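Long-range contacts in hypothetical protein TM1070 (Thermotoga maritima, PDB 1NC7), which is of unknown function but binds magnesium ions as a four-subunit assembly and is probably related to the transducers of sensory rhodopsins: residues F31-G39 and I95-I103; P110-L118 and T126-W134. One frame throughout, in Å; residues are numbered along the deposited sequence.

Interaction 1. Residues F31-G39 and I95-I103. With EDO (1,2-ethanediol), chain O.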
ATOM      1  N   PHE D  31       4.528   5.641  -9.780  1.00  3.13           N
ATOM      2  CA  PHE D  31       3.226   5.673  -9.114  1.00  3.08           C
ATOM      3  C   PHE D  31       2.139   5.841 -10.173  1.00  2.67           C
ATOM      4  O   PHE D  31       1.890   6.947 -10.652  1.00  3.68           O
ATOM      5  CB  PHE D  31       3.169   6.847  -8.133  1.00  2.84           C
ATOM      6  CG  PHE D  31       4.137   6.730  -6.996  1.00  4.34           C
ATOM      7  CD1 PHE D  31       3.808   6.001  -5.859  1.00  4.18           C
ATOM      8  CD2 PHE D  31       5.393   7.323  -7.076  1.00  3.85           C
ATOM      9  CE1 PHE D  31       4.720   5.863  -4.814  1.00  3.49           C
ATOM     10  CE2 PHE D  31       6.312   7.191  -6.037  1.00  4.06           C
ATOM     11  CZ  PHE D  31       5.975   6.460  -4.905  1.00  4.04           C
ATOM     12  N   PRO D  32       1.470   4.742 -10.546  1.00  3.14           N
ATOM     13  CA  PRO D  32       0.418   4.820 -11.564  1.00  3.02           C
ATOM     14  C   PRO D  32      -0.842   5.619 -11.250  1.00  3.37           C
ATOM     15  O   PRO D  32      -1.419   6.225 -12.154  1.00  5.34           O
ATOM     16  CB  PRO D  32       0.093   3.349 -11.842  1.00  3.84           C
ATOM     17  CG  PRO D  32       1.389   2.648 -11.539  1.00  4.31           C
ATOM     18  CD  PRO D  32       1.836   3.340 -10.278  1.00  2.67           C
ATOM     19  N   ASP D  33      -1.280   5.629  -9.993  1.00  4.70           N
ATOM     20  CA  ASP D  33      -2.511   6.343  -9.664  1.00  5.43           C
ATOM     21  C   ASP D  33      -2.345   7.738  -9.083  1.00  6.69           C
ATOM     22  O   ASP D  33      -2.258   7.909  -7.866  1.00  7.56           O
ATOM     23  CB  ASP D  33      -3.374   5.510  -8.711  1.00  4.99           C
ATOM     24  CG  ASP D  33      -4.781   6.074  -8.562  1.00  5.69           C
ATOM     25  OD1 ASP D  33      -5.062   7.143  -9.144  1.00  5.81           O
ATOM     26  OD2 ASP D  33      -5.606   5.450  -7.867  1.00  6.94           O
ATOM     27  N   GLY D  34      -2.320   8.732  -9.967  1.00  6.33           N
ATOM     28  CA  GLY D  34      -2.200  10.112  -9.540  1.00  6.08           C
ATOM     29  C   GLY D  34      -3.486  10.856  -9.855  1.00  6.27           C
ATOM     30  O   GLY D  34      -4.073  10.666 -10.924  1.00  7.74           O
ATOM     31  N   TYR D  35      -3.929  11.701  -8.930  1.00  6.73           N
ATOM     32  CA  TYR D  35      -5.158  12.467  -9.118  1.00  7.94           C
ATOM     33  C   TYR D  35      -5.297  13.491  -7.999  1.00  8.81           C
ATOM     34  O   TYR D  35      -5.217  13.140  -6.824  1.00 10.51           O
ATOM     35  CB  TYR D  35      -6.361  11.517  -9.086  1.00  7.51           C
ATOM     36  CG  TYR D  35      -7.702  12.152  -9.387  1.00  8.99           C
ATOM     37  CD1 TYR D  35      -8.134  12.320 -10.703  1.00  9.19           C
ATOM     38  CD2 TYR D  35      -8.559  12.541  -8.359  1.00  9.98           C
ATOM     39  CE1 TYR D  35      -9.388  12.850 -10.989  1.00 12.86           C
ATOM     40  CE2 TYR D  35      -9.817  13.076  -8.634  1.00 11.97           C
ATOM     41  CZ  TYR D  35     -10.224  13.223  -9.952  1.00 12.43           C
ATOM     42  OH  TYR D  35     -11.472  13.729 -10.234  1.00 17.50           O
ATOM     43  N   ILE D  36      -5.502  14.754  -8.358  1.00  7.43           N
ATOM     44  CA  ILE D  36      -5.678  15.803  -7.361  1.00  8.56           C
ATOM     45  C   ILE D  36      -7.165  16.132  -7.260  1.00  8.47           C
ATOM     46  O   ILE D  36      -7.726  16.746  -8.165  1.00  7.92           O
ATOM     47  CB  ILE D  36      -4.929  17.100  -7.755  1.00  9.10           C
ATOM     48  CG1 ILE D  36      -3.433  16.821  -7.918  1.00 11.96           C
ATOM     49  CG2 ILE D  36      -5.183  18.182  -6.710  1.00  9.93           C
ATOM     50  CD1 ILE D  36      -2.756  16.310  -6.667  1.00 12.59           C
ATOM     51  N   PRO D  37      -7.830  15.707  -6.170  1.00  7.52           N
ATOM     52  CA  PRO D  37      -9.262  15.986  -5.992  1.00  8.70           C
ATOM     53  C   PRO D  37      -9.462  17.493  -5.799  1.00 10.58           C
ATOM     54  O   PRO D  37      -8.512  18.201  -5.483  1.00 10.32           O
ATOM     55  CB  PRO D  37      -9.618  15.189  -4.734  1.00  9.21           C
ATOM     56  CG  PRO D  37      -8.589  14.090  -4.712  1.00  9.65           C
ATOM     57  CD  PRO D  37      -7.337  14.823  -5.103  1.00  7.91           C
ATOM     58  N   ASN D  38     -10.690  17.979  -5.957  1.00 13.09           N
ATOM     59  CA  ASN D  38     -10.944  19.416  -5.824  1.00 17.18           C
ATOM     60  C   ASN D  38     -11.659  19.893  -4.558  1.00 18.33           C
ATOM     61  O   ASN D  38     -11.966  21.079  -4.435  1.00 19.74           O
ATOM     62  CB  ASN D  38     -11.731  19.915  -7.039  1.00 22.97           C
ATOM     63  CG  ASN D  38     -13.143  19.363  -7.084  1.00 26.32           C
ATOM     64  OD1 ASN D  38     -13.930  19.570  -6.160  1.00 31.22           O
ATOM     65  ND2 ASN D  38     -13.471  18.660  -8.160  1.00 30.57           N
ATOM     66  N   GLY D  39     -11.921  18.992  -3.620  1.00 17.24           N
ATOM     67  CA  GLY D  39     -12.614  19.397  -2.406  1.00 15.17           C
ATOM     68  C   GLY D  39     -11.738  20.004  -1.326  1.00 15.13           C
ATOM     69  O   GLY D  39     -10.511  19.921  -1.382  1.00 15.24           O
ATOM     70  N   ILE D  95      -0.555  21.400 -11.849  1.00 16.93           N
ATOM     71  CA  ILE D  95      -1.182  20.239 -12.473  1.00 17.31           C
ATOM     72  C   ILE D  95      -2.694  20.427 -12.400  1.00 16.24           C
ATOM     73  O   ILE D  95      -3.228  20.806 -11.358  1.00 16.77           O
ATOM     74  CB  ILE D  95      -0.815  18.936 -11.737  1.00 18.70           C
ATOM     75  CG1 ILE D  95       0.698  18.722 -11.779  1.00 20.43           C
ATOM     76  CG2 ILE D  95      -1.541  17.754 -12.374  1.00 19.61           C
ATOM     77  CD1 ILE D  95       1.164  17.538 -10.970  1.00 22.08           C
ATOM     78  N   PRO D  96      -3.404  20.177 -13.509  1.00 16.10           N
ATOM     79  CA  PRO D  96      -4.858  20.347 -13.474  1.00 15.88           C
ATOM     80  C   PRO D  96      -5.503  19.460 -12.414  1.00 15.68           C
ATOM     81  O   PRO D  96      -5.110  18.306 -12.238  1.00 15.63           O
ATOM     82  CB  PRO D  96      -5.285  19.948 -14.885  1.00 16.50           C
ATOM     83  CG  PRO D  96      -4.103  20.337 -15.714  1.00 16.10           C
ATOM     84  CD  PRO D  96      -2.946  19.854 -14.870  1.00 16.36           C
ATOM     85  N   LYS D  97      -6.483  20.006 -11.702  1.00 14.67           N
ATOM     86  CA  LYS D  97      -7.182  19.236 -10.684  1.00 14.58           C
ATOM     87  C   LYS D  97      -8.161  18.305 -11.393  1.00 13.55           C
ATOM     88  O   LYS D  97      -8.592  18.579 -12.516  1.00 11.76           O
ATOM     89  CB  LYS D  97      -7.954  20.161  -9.741  1.00 16.88           C
ATOM     90  CG  LYS D  97      -7.091  21.160  -8.994  1.00 21.23           C
ATOM     91  CD  LYS D  97      -7.942  22.044  -8.092  1.00 24.94           C
ATOM     92  CE  LYS D  97      -7.105  23.125  -7.426  1.00 27.33           C
ATOM     93  NZ  LYS D  97      -7.915  24.001  -6.529  1.00 29.55           N
ATOM     94  N   CYS D  98      -8.495  17.201 -10.735  1.00 11.25           N
ATOM     95  CA  CYS D  98      -9.433  16.228 -11.279  1.00 11.66           C
ATOM     96  C   CYS D  98      -9.044  15.718 -12.659  1.00 10.87           C
ATOM     97  O   CYS D  98      -9.895  15.519 -13.529  1.00 11.93           O
ATOM     98  CB  CYS D  98     -10.835  16.833 -11.316  1.00 14.06           C
ATOM     99  SG  CYS D  98     -11.401  17.350  -9.686  1.00 17.53           S
ATOM    100  N   LYS D  99      -7.747  15.503 -12.847  1.00  9.57           N
ATOM    101  CA  LYS D  99      -7.218  14.996 -14.103  1.00  8.59           C
ATOM    102  C   LYS D  99      -6.288  13.836 -13.771  1.00  9.35           C
ATOM    103  O   LYS D  99      -5.235  14.029 -13.165  1.00  9.76           O
ATOM    104  CB  LYS D  99      -6.446  16.093 -14.842  1.00  9.88           C
ATOM    105  CG  LYS D  99      -5.938  15.668 -16.213  1.00  9.21           C
ATOM    106  CD  LYS D  99      -5.252  16.820 -16.935  1.00 10.21           C
ATOM    107  CE  LYS D  99      -4.881  16.423 -18.358  1.00 11.34           C
ATOM    108  NZ  LYS D  99      -4.257  17.544 -19.111  1.00 14.99           N
ATOM    109  N   PRO D 100      -6.670  12.613 -14.154  1.00  8.51           N
ATOM    110  CA  PRO D 100      -5.826  11.451 -13.865  1.00  8.07           C
ATOM    111  C   PRO D 100      -4.434  11.550 -14.473  1.00  7.01           C
ATOM    112  O   PRO D 100      -4.264  12.063 -15.576  1.00  7.53           O
ATOM    113  CB  PRO D 100      -6.631  10.288 -14.440  1.00  9.45           C
ATOM    114  CG  PRO D 100      -7.396  10.919 -15.560  1.00 13.29           C
ATOM    115  CD  PRO D 100      -7.849  12.222 -14.948  1.00 10.02           C
ATOM    116  N   TYR D 101      -3.443  11.063 -13.737  1.00  5.54           N
ATOM    117  CA  TYR D 101      -2.069  11.078 -14.214  1.00  3.50           C
ATOM    118  C   TYR D 101      -1.280   9.970 -13.529  1.00  4.10           C
ATOM    119  O   TYR D 101      -1.813   9.249 -12.680  1.00  4.52           O
ATOM    120  CB  TYR D 101      -1.425  12.451 -13.950  1.00  4.23           C
ATOM    121  CG  TYR D 101      -1.309  12.854 -12.489  1.00  5.21           C
ATOM    122  CD1 TYR D 101      -0.246  12.411 -11.703  1.00  7.04           C
ATOM    123  CD2 TYR D 101      -2.257  13.687 -11.901  1.00  6.73           C
ATOM    124  CE1 TYR D 101      -0.130  12.794 -10.362  1.00  8.14           C
ATOM    125  CE2 TYR D 101      -2.150  14.074 -10.565  1.00  8.37           C
ATOM    126  CZ  TYR D 101      -1.089  13.626  -9.805  1.00  8.03           C
ATOM    127  OH  TYR D 101      -0.991  14.011  -8.487  1.00 11.50           O
ATOM    128  N   SER D 102      -0.031   9.809 -13.944  1.00  4.03           N
ATOM    129  CA  SER D 102       0.864   8.817 -13.361  1.00  3.48           C
ATOM    130  C   SER D 102       2.195   9.518 -13.171  1.00  4.10           C
ATOM    131  O   SER D 102       2.477  10.512 -13.842  1.00  4.71           O
ATOM    132  CB  SER D 102       1.035   7.609 -14.278  1.00  4.50           C
ATOM    133  OG  SER D 102      -0.172   6.879 -14.381  1.00  4.59           O
ATOM    134  N   ILE D 103       3.012   9.000 -12.262  1.00  4.25           N
ATOM    135  CA  ILE D 103       4.295   9.619 -11.958  1.00  5.64           C
ATOM    136  C   ILE D 103       5.501   8.709 -12.127  1.00  4.66           C
ATOM    137  O   ILE D 103       5.494   7.568 -11.679  1.00  4.22           O
ATOM    138  CB  ILE D 103       4.336  10.106 -10.486  1.00  7.61           C
ATOM    139  CG1 ILE D 103       3.164  11.043 -10.198  1.00  9.19           C
ATOM    140  CG2 ILE D 103       5.663  10.799 -10.200  1.00  8.88           C
ATOM    141  CD1 ILE D 103       3.038  11.410  -8.727  1.00 12.91           C
TER
HETATM  142  C1  EDO O1301     -10.041   5.584  -7.280  1.00 18.34           C
HETATM  143  O1  EDO O1301     -10.734   6.381  -8.259  1.00 20.74           O
HETATM  144  C2  EDO O1301      -8.821   6.310  -6.813  1.00 15.76           C
HETATM  145  O2  EDO O1301      -7.907   6.751  -7.867  1.00 12.40           O
HETATM  146  O   HOH W   1     -12.652  14.059 -13.218  1.00 35.11           O
HETATM  147  O   HOH W   2      -5.379  15.781 -11.056  1.00  7.29           O
HETATM  148  O   HOH W   3     -10.365  22.945  -6.523  1.00 42.61           O

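Interaction 2. Residues P110-L118 and T126-W134. With MG (magnesium ion), chain G; MG (magnesium ion), chain F; EDO (1,2-ethanediol), chain O.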
ATOM      1  N   PRO D 110      20.284   7.035  -5.074  1.00  8.68           N
ATOM      2  CA  PRO D 110      19.194   6.246  -4.492  1.00  7.08           C
ATOM      3  C   PRO D 110      18.371   6.996  -3.447  1.00  7.12           C
ATOM      4  O   PRO D 110      18.920   7.687  -2.588  1.00  7.19           O
ATOM      5  CB  PRO D 110      19.920   5.049  -3.885  1.00  8.84           C
ATOM      6  CG  PRO D 110      21.132   4.901  -4.770  1.00  9.95           C
ATOM      7  CD  PRO D 110      21.571   6.331  -4.934  1.00 10.38           C
ATOM      8  N   VAL D 111      17.050   6.859  -3.542  1.00  5.41           N
ATOM      9  CA  VAL D 111      16.122   7.469  -2.592  1.00  5.73           C
ATOM     10  C   VAL D 111      14.944   6.511  -2.441  1.00  4.47           C
ATOM     11  O   VAL D 111      14.899   5.473  -3.095  1.00  4.82           O
ATOM     12  CB  VAL D 111      15.597   8.845  -3.089  1.00  4.63           C
ATOM     13  CG1 VAL D 111      16.740   9.847  -3.145  1.00  5.39           C
ATOM     14  CG2 VAL D 111      14.945   8.701  -4.459  1.00  5.64           C
ATOM     15  N   VAL D 112      14.003   6.842  -1.562  1.00  4.07           N
ATOM     16  CA  VAL D 112      12.824   6.001  -1.378  1.00  4.03           C
ATOM     17  C   VAL D 112      11.621   6.924  -1.475  1.00  3.13           C
ATOM     18  O   VAL D 112      11.654   8.048  -0.965  1.00  3.15           O
ATOM     19  CB  VAL D 112      12.819   5.294  -0.006  1.00  3.96           C
ATOM     20  CG1 VAL D 112      11.617   4.360   0.082  1.00  5.78           C
ATOM     21  CG2 VAL D 112      14.109   4.503   0.179  1.00  4.49           C
HETATM   22  N   MSE D 113      10.565   6.458  -2.134  1.00  3.66           N
HETATM   23  CA  MSE D 113       9.374   7.283  -2.307  1.00  3.98           C
HETATM   24  C   MSE D 113       8.063   6.589  -1.985  1.00  3.05           C
HETATM   25  O   MSE D 113       7.926   5.373  -2.144  1.00  3.39           O
HETATM   26  CB  MSE D 113       9.305   7.812  -3.736  1.00  5.78           C
HETATM   27  CG  MSE D 113      10.469   8.690  -4.116  1.00  4.51           C
HETATM   28 SE   MSE D 113      10.178   9.542  -5.810  0.87 12.86          SE
HETATM   29  CE  MSE D 113      12.016   9.836  -6.289  1.00 10.80           C
ATOM     30  N   GLN D 114       7.097   7.397  -1.556  1.00  3.36           N
ATOM     31  CA  GLN D 114       5.762   6.933  -1.193  1.00  3.35           C
ATOM     32  C   GLN D 114       4.779   8.015  -1.631  1.00  4.16           C
ATOM     33  O   GLN D 114       5.078   9.202  -1.519  1.00  6.02           O
ATOM     34  CB  GLN D 114       5.692   6.743   0.328  1.00  4.03           C
ATOM     35  CG  GLN D 114       4.391   6.155   0.860  1.00  4.99           C
ATOM     36  CD  GLN D 114       4.449   5.903   2.363  1.00  5.72           C
ATOM     37  OE1 GLN D 114       5.527   5.875   2.959  1.00  4.60           O
ATOM     38  NE2 GLN D 114       3.291   5.716   2.979  1.00  3.99           N
ATOM     39  N   LEU D 115       3.617   7.612  -2.138  1.00  4.02           N
ATOM     40  CA  LEU D 115       2.611   8.577  -2.578  1.00  3.65           C
ATOM     41  C   LEU D 115       1.337   8.417  -1.765  1.00  3.30           C
ATOM     42  O   LEU D 115       0.807   7.311  -1.632  1.00  4.03           O
ATOM     43  CB  LEU D 115       2.279   8.386  -4.062  1.00  4.24           C
ATOM     44  CG  LEU D 115       1.252   9.356  -4.666  1.00  5.18           C
ATOM     45  CD1 LEU D 115       1.816  10.775  -4.656  1.00  6.50           C
ATOM     46  CD2 LEU D 115       0.910   8.931  -6.089  1.00  5.79           C
ATOM     47  N   SER D 116       0.844   9.528  -1.231  1.00  4.27           N
ATOM     48  CA  SER D 116      -0.370   9.504  -0.432  1.00  3.75           C
ATOM     49  C   SER D 116      -1.354  10.536  -0.936  1.00  5.46           C
ATOM     50  O   SER D 116      -0.968  11.600  -1.407  1.00  5.94           O
ATOM     51  CB  SER D 116      -0.039   9.784   1.031  1.00  6.14           C
ATOM     52  OG  SER D 116       0.920   8.857   1.494  1.00  5.73           O
ATOM     53  N   ARG D 117      -2.636  10.211  -0.842  1.00  3.63           N
ATOM     54  CA  ARG D 117      -3.664  11.131  -1.286  1.00  3.64           C
ATOM     55  C   ARG D 117      -4.659  11.431  -0.179  1.00  4.84           C
ATOM     56  O   ARG D 117      -5.077  10.534   0.551  1.00  3.56           O
ATOM     57  CB  ARG D 117      -4.427  10.551  -2.483  1.00  3.94           C
ATOM     58  CG  ARG D 117      -5.543  11.467  -2.990  1.00  4.77           C
ATOM     59  CD  ARG D 117      -6.385  10.771  -4.037  1.00  6.33           C
ATOM     60  NE  ARG D 117      -5.556  10.259  -5.119  1.00  7.05           N
ATOM     61  CZ  ARG D 117      -5.997   9.462  -6.085  1.00  6.41           C
ATOM     62  NH1 ARG D 117      -7.268   9.084  -6.108  1.00  7.56           N
ATOM     63  NH2 ARG D 117      -5.163   9.035  -7.022  1.00  6.65           N
ATOM     64  N   LEU D 118      -5.006  12.708  -0.051  1.00  4.95           N
ATOM     65  CA  LEU D 118      -6.014  13.143   0.903  1.00  4.46           C
ATOM     66  C   LEU D 118      -7.168  13.651   0.045  1.00  5.08           C
ATOM     67  O   LEU D 118      -7.010  14.595  -0.733  1.00  6.37           O
ATOM     68  CB  LEU D 118      -5.517  14.290   1.787  1.00  6.19           C
ATOM     69  CG  LEU D 118      -6.638  14.918   2.631  1.00  7.00           C
ATOM     70  CD1 LEU D 118      -7.115  13.924   3.685  1.00  8.27           C
ATOM     71  CD2 LEU D 118      -6.139  16.194   3.291  1.00  9.50           C
ATOM     72  N   THR D 126     -10.757  11.202   3.546  1.00  3.84           N
ATOM     73  CA  THR D 126     -10.138   9.892   3.462  1.00  3.33           C
ATOM     74  C   THR D 126      -8.707   9.939   2.949  1.00  3.79           C
ATOM     75  O   THR D 126      -8.344  10.816   2.167  1.00  4.33           O
ATOM     76  CB  THR D 126     -10.979   8.953   2.567  1.00  5.18           C
ATOM     77  OG1 THR D 126     -10.434   7.630   2.614  1.00  4.41           O
ATOM     78  CG2 THR D 126     -10.994   9.447   1.129  1.00  6.90           C
ATOM     79  N   LEU D 127      -7.903   8.987   3.413  1.00  3.69           N
ATOM     80  CA  LEU D 127      -6.497   8.873   3.029  1.00  4.05           C
ATOM     81  C   LEU D 127      -6.205   7.515   2.404  1.00  3.34           C
ATOM     82  O   LEU D 127      -6.841   6.524   2.734  1.00  2.87           O
ATOM     83  CB  LEU D 127      -5.598   9.005   4.263  1.00  3.80           C
ATOM     84  CG  LEU D 127      -5.395  10.367   4.924  1.00  3.96           C
ATOM     85  CD1 LEU D 127      -4.733  10.189   6.293  1.00  4.41           C
ATOM     86  CD2 LEU D 127      -4.541  11.236   4.018  1.00  5.99           C
HETATM   87  N   MSE D 128      -5.239   7.478   1.495  1.00  4.43           N
HETATM   88  CA  MSE D 128      -4.798   6.223   0.892  1.00  3.12           C
HETATM   89  C   MSE D 128      -3.318   6.426   0.612  1.00  3.76           C
HETATM   90  O   MSE D 128      -2.873   7.554   0.409  1.00  3.36           O
HETATM   91  CB  MSE D 128      -5.562   5.891  -0.399  1.00  5.80           C
HETATM   92  CG  MSE D 128      -5.417   6.891  -1.530  1.00  3.74           C
HETATM   93 SE   MSE D 128      -6.327   6.292  -3.142  0.95 12.42          SE
HETATM   94  CE  MSE D 128      -4.858   6.408  -4.410  1.00  5.44           C
ATOM     95  N   THR D 129      -2.550   5.345   0.615  1.00  1.83           N
ATOM     96  CA  THR D 129      -1.121   5.484   0.375  1.00  1.99           C
ATOM     97  C   THR D 129      -0.504   4.188  -0.084  1.00  2.09           C
ATOM     98  O   THR D 129      -1.064   3.116   0.110  1.00  2.66           O
ATOM     99  CB  THR D 129      -0.378   5.897   1.675  1.00  2.18           C
ATOM    100  OG1 THR D 129       0.960   6.311   1.362  1.00  4.30           O
ATOM    101  CG2 THR D 129      -0.304   4.714   2.641  1.00  3.27           C
ATOM    102  N   THR D 130       0.651   4.302  -0.724  1.00  2.73           N
ATOM    103  CA  THR D 130       1.407   3.128  -1.115  1.00  2.35           C
ATOM    104  C   THR D 130       2.853   3.478  -1.392  1.00  2.72           C
ATOM    105  O   THR D 130       3.171   4.576  -1.856  1.00  1.43           O
ATOM    106  CB  THR D 130       0.860   2.425  -2.377  1.00  2.69           C
ATOM    107  OG1 THR D 130       1.595   1.206  -2.588  1.00  3.32           O
ATOM    108  CG2 THR D 130       1.020   3.312  -3.607  1.00  4.19           C
ATOM    109  N   ILE D 131       3.725   2.539  -1.054  1.00  3.07           N
ATOM    110  CA  ILE D 131       5.138   2.668  -1.348  1.00  3.49           C
ATOM    111  C   ILE D 131       5.085   2.505  -2.875  1.00  3.85           C
ATOM    112  O   ILE D 131       4.181   1.846  -3.398  1.00  3.86           O
ATOM    113  CB  ILE D 131       5.930   1.507  -0.689  1.00  4.35           C
ATOM    114  CG1 ILE D 131       7.435   1.766  -0.788  1.00  4.67           C
ATOM    115  CG2 ILE D 131       5.565   0.174  -1.345  1.00  5.11           C
ATOM    116  CD1 ILE D 131       7.921   2.882   0.127  1.00  6.32           C
ATOM    117  N   GLY D 132       6.016   3.103  -3.606  1.00  4.11           N
ATOM    118  CA  GLY D 132       5.952   2.958  -5.053  1.00  4.22           C
ATOM    119  C   GLY D 132       6.674   1.742  -5.592  1.00  4.31           C
ATOM    120  O   GLY D 132       7.233   0.951  -4.828  1.00  5.78           O
ATOM    121  N   TYR D 133       6.613   1.560  -6.909  1.00  3.93           N
ATOM    122  CA  TYR D 133       7.342   0.479  -7.567  1.00  4.15           C
ATOM    123  C   TYR D 133       8.706   1.122  -7.803  1.00  4.94           C
ATOM    124  O   TYR D 133       8.781   2.303  -8.161  1.00  4.65           O
ATOM    125  CB  TYR D 133       6.703   0.117  -8.910  1.00  4.41           C
ATOM    126  CG  TYR D 133       7.627  -0.642  -9.839  1.00  5.31           C
ATOM    127  CD1 TYR D 133       7.919  -1.992  -9.626  1.00  4.78           C
ATOM    128  CD2 TYR D 133       8.240   0.004 -10.913  1.00  5.92           C
ATOM    129  CE1 TYR D 133       8.803  -2.681 -10.463  1.00  6.35           C
ATOM    130  CE2 TYR D 133       9.125  -0.672 -11.752  1.00  6.91           C
ATOM    131  CZ  TYR D 133       9.402  -2.011 -11.520  1.00  7.22           C
ATOM    132  OH  TYR D 133      10.289  -2.673 -12.341  1.00  9.99           O
ATOM    133  N   TRP D 134       9.777   0.361  -7.600  1.00  5.16           N
ATOM    134  CA  TRP D 134      11.121   0.901  -7.773  1.00  6.77           C
ATOM    135  C   TRP D 134      11.964   0.114  -8.761  1.00  7.00           C
ATOM    136  O   TRP D 134      11.713  -1.064  -9.019  1.00  7.84           O
ATOM    137  CB  TRP D 134      11.843   0.948  -6.423  1.00  7.43           C
ATOM    138  CG  TRP D 134      12.043  -0.401  -5.795  1.00  7.24           C
ATOM    139  CD1 TRP D 134      13.101  -1.250  -5.982  1.00  7.68           C
ATOM    140  CD2 TRP D 134      11.158  -1.060  -4.881  1.00  7.06           C
ATOM    141  NE1 TRP D 134      12.930  -2.391  -5.236  1.00  8.61           N
ATOM    142  CE2 TRP D 134      11.747  -2.303  -4.552  1.00  8.32           C
ATOM    143  CE3 TRP D 134       9.925  -0.722  -4.306  1.00  6.58           C
ATOM    144  CZ2 TRP D 134      11.142  -3.210  -3.669  1.00 10.02           C
ATOM    145  CZ3 TRP D 134       9.323  -1.624  -3.429  1.00  8.56           C
ATOM    146  CH2 TRP D 134       9.936  -2.855  -3.119  1.00  9.70           C
TER
HETATM  147 MG    MG G1502      -7.802   4.557   3.392  1.00  6.15          MG
HETATM  148 MG    MG F1501      -1.910   1.064   0.776  1.00  4.61          MG
HETATM  149  C1  EDO O1301     -10.041   5.584  -7.280  1.00 18.34           C
HETATM  150  O1  EDO O1301     -10.734   6.381  -8.259  1.00 20.74           O
HETATM  151  C2  EDO O1301      -8.821   6.310  -6.813  1.00 15.76           C
HETATM  152  O2  EDO O1301      -7.907   6.751  -7.867  1.00 12.40           O

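Interaction 1. Residues F31-G39 and I95-I103
A beta bulge in the antiparallel pairing of strands 28-34 and 101-107 organises this contact. Phe31 and Ile103 form a hydrogen-bonded pair, Phe31 N reaching Ile103 O at 2.9 Å and Ile103 N returning the bond to Phe31 O. Gly34 and Tyr101 form the next such pair, the register having slipped by one residue between them. At the slip Ser102 OG donates to Pro32 O over 2.6 Å, a bond that Ser85 of the second subunit supplements at the same hydroxyl.

Tyr101 lays its ring flat under the backbone of 34-35: with CG between the backbone N and the carbonyl carbon (chi1 62°), the ring folds back over its own strand pair, and Gly34 CA sits 3.6 Å from the ring centroid in a CH-pi contact. The missing side chain of Gly34 is what lets the ring come so near. Ile36 CG1 lies at the edge of this ring, and Ile36 CD1 is 3.4 Å from Tyr101 OH. Farther on, Ile36 O accepts Cys98 N at 2.7 Å, while the Tyr35 ring runs beside the Cys98 backbone, CE1 being 3.3 Å from Cys98 C. A water bridges Ile36 N, Pro96 O and Lys99 N. Strand pairing thus gives way to loop-on-loop packing, as at a beta bulge near the end of an antiparallel strand pair whose two chains run on as loops.

Interaction 2. Residues P110-L118 and T126-W134
Val112 CG1 meets Ile131 CD1 at 4.0 Å, the two side chains crossing at an angle at the end of the paired region. The same CD1 lies 3.4 Å from Met113 O, which also accepts a weak bond from Gly132 N where strand 124-135 is interrupted. Gln114 extends with CG anti to the backbone N (chi1 -175°), carrying NE2 to Thr129 OG1 at 2.9 Å; the hydroxyl lies close to the plane of the amide and the bond is nearly straight, at 164°. The other end of that amide, OE1, takes the backbone N of Asp33 of the third subunit, and with both ends engaged the group is held against rotation. A leucine here would probably leave Thr129 OG1 without this donor and Asp33 N of the third subunit without its acceptor, weakening the subunit boundary. Leu115 exchanges two backbone bonds with Thr130.

These bonds belong to the beta hairpin of strands 110-121 and 124-135, in which the axes of 110-118 and 126-131 run antiparallel at 170°. On the face shared with Gln114, Ser116 OG stands only 2.5 Å from Thr129 OG1, and it also bonds Asp33 of the third subunit. Arg117 pairs with Met128, a selenomethionine, through backbone bonds in both directions. Their side chains lie alongside, pointing the same way, and Met128 CE rests over the centre of one guanidinium face, 3.7 Å from Arg117 CZ. Around that group, Glu48 forms a salt bridge with NE, while NH1 donates to the ethanediol. At Leu118, CD1 touches Leu127 CD2 at 3.7 Å; Leu127 O binds one magnesium ion and Thr129 O another, each ion shared with the same carbonyl of the other three subunits.

From the N terminus, strand 28-34 leads into the first segment of interaction 1, and the chain must pass through strands 47-54, 60-68, 74-80 and 84-89 before 95-103 returns to close that long loop. Interaction 2 opens only afterwards and closes the short turn of a hairpin, so the two follow in series without nesting or crossing. Both belong to one antiparallel sheet: strand 28-34 lies between 101-107 and 124-135, joining the two pairings. Asp33 OD1 and Arg117 NH2 form a salt bridge of 2.8 Å between them, and the Phe31 ring packs against Leu115 and Gly132. Ethanediol touches both contacts, as does the second subunit.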